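Side-chain contacts in F-actin-capping protein subunit alpha (Plasmodium berghei, PDB 7A0H), which probably binds the fast-growing barbed ends of actin filaments, blocking subunit exchange there without severing the filaments: residues Phe227-Val232 and Tyr263-Leu268; Phe233-Ser238 and Leu251-Glu256. All blocks are in the same frame, centred on the assembly; numbering follows the deposited sequence.

Interaction 1: residues Phe227-Val232 and Tyr263-Leu268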
loop_
_atom_site.group_PDB
_atom_site.type_symbol
_atom_site.label_atom_id
_atom_site.label_comp_id
_atom_site.label_asym_id
_atom_site.label_seq_id
_atom_site.Cartn_x
_atom_site.Cartn_y
_atom_site.Cartn_z
ATOM N N PHE A 227 5.126 3.529 0.805
ATOM C CA PHE A 227 6.268 2.656 1.021
ATOM C C PHE A 227 7.199 3.285 2.073
ATOM O O PHE A 227 7.864 4.297 1.836
ATOM C CB PHE A 227 6.986 2.450 -0.306
ATOM C CG PHE A 227 8.263 1.682 -0.177
ATOM C CD1 PHE A 227 9.454 2.233 -0.573
ATOM C CD2 PHE A 227 8.250 0.390 0.308
ATOM C CE1 PHE A 227 10.620 1.535 -0.452
ATOM C CE2 PHE A 227 9.388 -0.342 0.386
ATOM C CZ PHE A 227 10.590 0.248 0.034
ATOM N N LYS A 228 7.284 2.658 3.221
ATOM C CA LYS A 228 7.901 3.263 4.376
ATOM C C LYS A 228 9.185 2.564 4.776
ATOM O O LYS A 228 9.238 1.328 4.866
ATOM C CB LYS A 228 6.976 3.225 5.578
ATOM C CG LYS A 228 5.632 3.902 5.423
ATOM C CD LYS A 228 4.814 3.492 6.624
ATOM C CE LYS A 228 3.698 4.410 6.895
ATOM N NZ LYS A 228 3.143 3.923 8.178
ATOM N N THR A 229 10.205 3.378 5.074
ATOM C CA THR A 229 11.428 2.884 5.702
ATOM C C THR A 229 11.757 3.699 6.939
ATOM O O THR A 229 11.537 4.921 6.996
ATOM C CB THR A 229 12.631 2.900 4.785
ATOM O OG1 THR A 229 12.831 4.209 4.294
ATOM C CG2 THR A 229 12.380 2.015 3.634
ATOM N N ARG A 230 12.249 2.971 7.936
ATOM C CA ARG A 230 12.456 3.491 9.257
ATOM C C ARG A 230 13.790 3.034 9.843
ATOM O O ARG A 230 14.136 1.860 9.786
ATOM C CB ARG A 230 11.296 3.049 10.166
ATOM C CG ARG A 230 11.629 3.196 11.609
ATOM C CD ARG A 230 10.440 2.963 12.458
ATOM N NE ARG A 230 9.691 4.195 12.432
ATOM C CZ ARG A 230 8.516 4.374 13.002
ATOM N NH1 ARG A 230 7.939 3.362 13.622
ATOM N NH2 ARG A 230 7.949 5.581 12.935
ATOM N N LYS A 231 14.505 3.958 10.432
ATOM C CA LYS A 231 15.626 3.611 11.287
ATOM C C LYS A 231 15.511 4.400 12.593
ATOM O O LYS A 231 15.171 5.585 12.585
ATOM C CB LYS A 231 16.959 3.828 10.573
ATOM C CG LYS A 231 17.978 2.946 11.188
ATOM C CD LYS A 231 19.212 2.934 10.340
ATOM C CE LYS A 231 20.205 1.953 10.847
ATOM N NZ LYS A 231 21.489 2.229 10.129
ATOM N N VAL A 232 15.678 3.685 13.684
ATOM C CA VAL A 232 15.658 4.164 15.045
ATOM C C VAL A 232 17.102 4.159 15.590
ATOM O O VAL A 232 17.838 3.196 15.375
ATOM C CB VAL A 232 14.764 3.225 15.878
ATOM C CG1 VAL A 232 14.887 3.656 17.316
ATOM C CG2 VAL A 232 13.337 3.335 15.477
ATOM N N TYR A 263 23.391 5.993 3.700
ATOM C CA TYR A 263 24.186 4.847 3.313
ATOM C C TYR A 263 23.298 3.625 3.165
ATOM O O TYR A 263 23.449 2.870 2.211
ATOM C CB TYR A 263 25.267 4.617 4.350
ATOM C CG TYR A 263 26.001 3.343 4.087
ATOM C CD1 TYR A 263 27.161 3.314 3.321
ATOM C CD2 TYR A 263 25.518 2.144 4.610
ATOM C CE1 TYR A 263 27.837 2.105 3.109
ATOM C CE2 TYR A 263 26.150 0.949 4.391
ATOM C CZ TYR A 263 27.310 0.920 3.627
ATOM O OH TYR A 263 27.907 -0.299 3.424
ATOM N N ASP A 264 22.378 3.420 4.118
ATOM C CA ASP A 264 21.468 2.278 4.050
ATOM C C ASP A 264 20.636 2.260 2.783
ATOM O O ASP A 264 20.466 1.218 2.160
ATOM C CB ASP A 264 20.530 2.307 5.241
ATOM C CG ASP A 264 21.180 1.841 6.466
ATOM O OD1 ASP A 264 22.180 1.118 6.314
ATOM O OD2 ASP A 264 20.652 2.126 7.558
ATOM N N LEU A 265 20.087 3.398 2.405
ATOM C CA LEU A 265 19.179 3.481 1.277
ATOM C C LEU A 265 19.947 3.293 -0.010
ATOM O O LEU A 265 19.455 2.659 -0.971
ATOM C CB LEU A 265 18.446 4.825 1.314
ATOM C CG LEU A 265 17.434 4.996 2.438
ATOM C CD1 LEU A 265 16.451 6.140 2.200
ATOM C CD2 LEU A 265 16.684 3.737 2.592
ATOM N N ASN A 266 21.144 3.877 -0.061
ATOM C CA ASN A 266 22.044 3.682 -1.189
ATOM C C ASN A 266 22.557 2.244 -1.324
ATOM O O ASN A 266 23.166 1.925 -2.366
ATOM C CB ASN A 266 23.255 4.646 -1.100
ATOM C CG ASN A 266 22.907 6.072 -1.583
ATOM O OD1 ASN A 266 21.821 6.335 -2.114
ATOM N ND2 ASN A 266 23.852 6.978 -1.439
ATOM N N HIS A 267 22.400 1.374 -0.312
ATOM C CA HIS A 267 22.792 -0.036 -0.470
ATOM C C HIS A 267 21.631 -1.040 -0.461
ATOM O O HIS A 267 21.842 -2.229 -0.173
ATOM C CB HIS A 267 23.822 -0.406 0.595
ATOM C CG HIS A 267 25.121 0.312 0.419
ATOM N ND1 HIS A 267 25.248 1.672 0.603
ATOM C CD2 HIS A 267 26.317 -0.119 -0.044
ATOM C CE1 HIS A 267 26.490 2.039 0.334
ATOM N NE2 HIS A 267 27.158 0.969 -0.053
ATOM N N LEU A 268 20.407 -0.586 -0.686
ATOM C CA LEU A 268 19.306 -1.505 -0.898
ATOM C C LEU A 268 19.394 -2.039 -2.309
ATOM O O LEU A 268 19.737 -1.295 -3.231
ATOM C CB LEU A 268 17.980 -0.786 -0.729
ATOM C CG LEU A 268 17.793 -0.279 0.693
ATOM C CD1 LEU A 268 16.522 0.431 0.739
ATOM C CD2 LEU A 268 17.803 -1.421 1.657
#

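Interaction 2: residues Phe233-Ser238 and Leu251-Glu256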
loop_
_atom_site.group_PDB
_atom_site.type_symbol
_atom_site.label_atom_id
_atom_site.label_comp_id
_atom_site.label_asym_id
_atom_site.label_seq_id
_atom_site.Cartn_x
_atom_site.Cartn_y
_atom_site.Cartn_z
ATOM N N PHE A 233 17.456 5.173 16.370
ATOM C CA PHE A 233 18.790 5.398 16.935
ATOM C C PHE A 233 18.713 5.730 18.427
ATOM O O PHE A 233 17.807 6.491 18.842
ATOM C CB PHE A 233 19.492 6.597 16.245
ATOM C CG PHE A 233 19.615 6.469 14.763
ATOM C CD1 PHE A 233 20.653 5.752 14.194
ATOM C CD2 PHE A 233 18.673 7.039 13.920
ATOM C CE1 PHE A 233 20.744 5.617 12.848
ATOM C CE2 PHE A 233 18.818 6.900 12.524
ATOM C CZ PHE A 233 19.813 6.217 12.018
ATOM N N GLU A 234 19.713 5.251 19.204
ATOM C CA GLU A 234 19.852 5.545 20.638
ATOM C C GLU A 234 21.338 5.712 21.006
ATOM O O GLU A 234 22.073 4.730 21.113
ATOM C CB GLU A 234 19.201 4.453 21.487
ATOM C CG GLU A 234 19.374 4.696 23.023
ATOM C CD GLU A 234 18.510 3.771 23.880
ATOM O OE1 GLU A 234 17.472 3.282 23.400
ATOM O OE2 GLU A 234 18.867 3.525 25.040
ATOM N N LYS A 235 21.774 6.966 21.198
ATOM C CA LYS A 235 23.190 7.284 21.355
ATOM C C LYS A 235 23.487 7.944 22.702
ATOM O O LYS A 235 22.777 8.866 23.137
ATOM C CB LYS A 235 23.649 8.250 20.211
ATOM C CG LYS A 235 23.366 7.739 18.761
ATOM C CD LYS A 235 24.173 6.488 18.454
ATOM C CE LYS A 235 24.255 6.253 16.982
ATOM N NZ LYS A 235 24.974 4.981 16.664
ATOM N N ARG A 236 24.576 7.524 23.325
ATOM C CA ARG A 236 25.156 8.208 24.495
ATOM C C ARG A 236 26.122 9.284 24.012
ATOM O O ARG A 236 26.982 9.028 23.171
ATOM C CB ARG A 236 25.918 7.244 25.410
ATOM C CG ARG A 236 25.023 6.344 26.283
ATOM C CD ARG A 236 25.752 5.227 27.096
ATOM N NE ARG A 236 24.844 4.613 28.093
ATOM C CZ ARG A 236 24.305 3.375 28.063
ATOM N NH1 ARG A 236 24.538 2.488 27.093
ATOM N NH2 ARG A 236 23.506 3.014 29.056
ATOM N N VAL A 237 25.948 10.475 24.517
ATOM C CA VAL A 237 26.706 11.630 24.102
ATOM C C VAL A 237 27.314 12.285 25.355
ATOM O O VAL A 237 26.621 12.469 26.364
ATOM C CB VAL A 237 25.783 12.607 23.366
ATOM C CG1 VAL A 237 26.589 13.814 22.789
ATOM C CG2 VAL A 237 25.023 11.831 22.314
ATOM N N SER A 238 28.577 12.701 25.259
ATOM C CA SER A 238 29.248 13.427 26.354
ATOM C C SER A 238 29.076 14.929 26.180
ATOM O O SER A 238 29.311 15.465 25.095
ATOM C CB SER A 238 30.747 13.076 26.386
ATOM O OG SER A 238 30.960 11.719 26.817
ATOM N N LEU A 251 23.637 17.931 17.576
ATOM C CA LEU A 251 23.593 18.050 16.136
ATOM C C LEU A 251 24.652 17.192 15.444
ATOM O O LEU A 251 24.375 16.697 14.350
ATOM C CB LEU A 251 23.728 19.514 15.668
ATOM C CG LEU A 251 22.229 20.020 15.354
ATOM C CD1 LEU A 251 21.498 19.164 14.276
ATOM C CD2 LEU A 251 21.442 20.046 16.668
ATOM N N SER A 252 25.809 16.879 16.092
ATOM C CA SER A 252 26.801 16.038 15.371
ATOM C C SER A 252 26.307 14.605 15.228
ATOM O O SER A 252 26.519 13.963 14.195
ATOM C CB SER A 252 28.204 16.061 16.045
ATOM O OG SER A 252 29.028 15.020 15.499
ATOM N N VAL A 253 25.624 14.092 16.240
ATOM C CA VAL A 253 25.022 12.753 16.190
ATOM C C VAL A 253 23.888 12.663 15.156
ATOM O O VAL A 253 23.711 11.644 14.479
ATOM C CB VAL A 253 24.458 12.421 17.575
ATOM C CG1 VAL A 253 23.723 11.094 17.482
ATOM C CG2 VAL A 253 25.536 12.338 18.631
ATOM N N ILE A 254 23.036 13.669 15.095
ATOM C CA ILE A 254 22.019 13.727 14.054
ATOM C C ILE A 254 22.674 13.724 12.682
ATOM O O ILE A 254 22.226 13.006 11.767
ATOM C CB ILE A 254 21.113 14.967 14.260
ATOM C CG1 ILE A 254 20.171 14.740 15.451
ATOM C CG2 ILE A 254 20.291 15.248 13.042
ATOM C CD1 ILE A 254 19.629 16.043 15.977
ATOM N N ARG A 255 23.756 14.521 12.513
ATOM C CA ARG A 255 24.465 14.542 11.225
ATOM C C ARG A 255 24.905 13.128 10.818
ATOM O O ARG A 255 24.708 12.684 9.680
ATOM C CB ARG A 255 25.669 15.506 11.295
ATOM C CG ARG A 255 26.614 15.457 10.065
ATOM C CD ARG A 255 27.700 16.568 10.088
ATOM N NE ARG A 255 28.472 16.526 11.343
ATOM C CZ ARG A 255 29.131 17.551 11.838
ATOM N NH1 ARG A 255 29.159 18.719 11.151
ATOM N NH2 ARG A 255 29.750 17.396 12.996
ATOM N N GLU A 256 25.410 12.371 11.778
ATOM C CA GLU A 256 25.920 11.036 11.487
ATOM C C GLU A 256 24.797 10.039 11.268
ATOM O O GLU A 256 24.899 9.138 10.414
ATOM C CB GLU A 256 26.770 10.591 12.682
ATOM C CG GLU A 256 27.601 9.371 12.451
ATOM C CD GLU A 256 27.965 8.632 13.751
ATOM O OE1 GLU A 256 27.477 9.033 14.845
ATOM O OE2 GLU A 256 28.694 7.604 13.647
#

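Interaction 1: residues Phe227-Val232 and Tyr263-Leu268
Lys-231 reaches from the strand to Asp-264 on the helix, and its ammonium group forms a salt bridge with the aspartate, NZ lying 2.7 Å from Asp-264 OD2. The ammonium meets that oxygen on its syn side, 17° out of the carboxylate plane. The two side chains cross at about a right angle, and the lysine's aliphatic end also passes the same oxygen, with CD 3.2 Å from Asp-264 OD2. With CG anti to the backbone N (chi1 -155°) and the chain extended beyond it, Lys-231 spans a gap in which its CA lies 9.4 Å from CA of Asp-264. The second touch is lighter, Thr-229 OG1 standing 4.2 Å from Leu-265 CD2; the hydroxyl also makes a weak hydrogen bond to the carbonyl of Val-215 on the adjacent strand.

Further out, Asp-260, one helical turn before Asp-264, makes the stronger salt bridge with Lys-231, so one ammonium serves two carboxylates. Along the same segment, His-267 ND1 donates to the carbonyl O of Tyr-263 at 2.7 Å, and the imidazole lies against a face of the Tyr-263 ring, ND1 sitting over the ring centre. OD1 of Asp-264 lies in plane at the edge of that phenol. The second subunit closes in here: its Arg-281 donates from NE to the carbonyl of Leu-265, and its Ile-284 packs on the Leu-265 side chain.

As in the capping-protein fold, the long helix 243-266 lies on a face of the antiparallel sheet whose outermost strand within the chain is 223-238. Beside the subunit interface, then, that strand is tied to the last turns of the helix by charge, and the paired acids probably help keep Lys-231 protonated.

Interaction 2: residues Phe233-Ser238 and Leu251-Glu256
Lys-235 and Val-253 mark the closest passage of the two backbones, their CA atoms 7.7 Å apart, where strand 233-238 runs past helix 251-256 on one face of the antiparallel sheet. No hydrogen bond joins the segments; the strand pairs through Phe-233, Lys-235 and Val-237 with strand 206-220, whose Leu-209 also touches Val-253, and the helix bonds within its own turns.

Val-253 carries the contact, directing one methyl to each of two strand residues. CG1, which points opposite the backbone N (chi1 175°), lies 3.6 Å from Lys-235 CG and 3.9 Å from Lys-235 CB, so it rests on the aliphatic root of the lysine. The other branch, CG2, meets Val-237 CG2 at 3.8 Å, methyl against methyl. The lysine chain bends at chi2 (-65°), and Lys-235 NZ ends 5.1 Å from Glu-256 OE1, too far for a salt bridge.

The seam extends along the helix: Phe-233 packs on Cys-257 and Val-261, and Val-237 also touches Ser-249. Elsewhere on this helix, Leu-251 and Arg-255 face helix 112-131, where Arg-255 NH1 bonds Tyr-131 OH.

Dispersion and exclusion of water therefore hold helix to sheet here, while the opposite charges of Lys-235 and Glu-256 probably add no more than a weak, long-range attraction.

Overall arrangement
Both interactions join the same two elements, strand 223-238 and helix 243-266, with centres 18 Å apart, and interaction 2 is nested within the chain loop closed by interaction 1. Neither is wholly core: each is partly buried and buries a similar, small area, yet the chemistry differs. Interaction 2, nearer the strand-to-helix connection, is an apolar seam whose segments touch no other subunit. Interaction 1, at the other end, relies chiefly on a salt bridge and adjoins the second subunit, which covers Leu-265. Asp-260 and Phe-233 meet between the two, continuing the helix-on-sheet packing of this capping-protein fold towards the dimer interface.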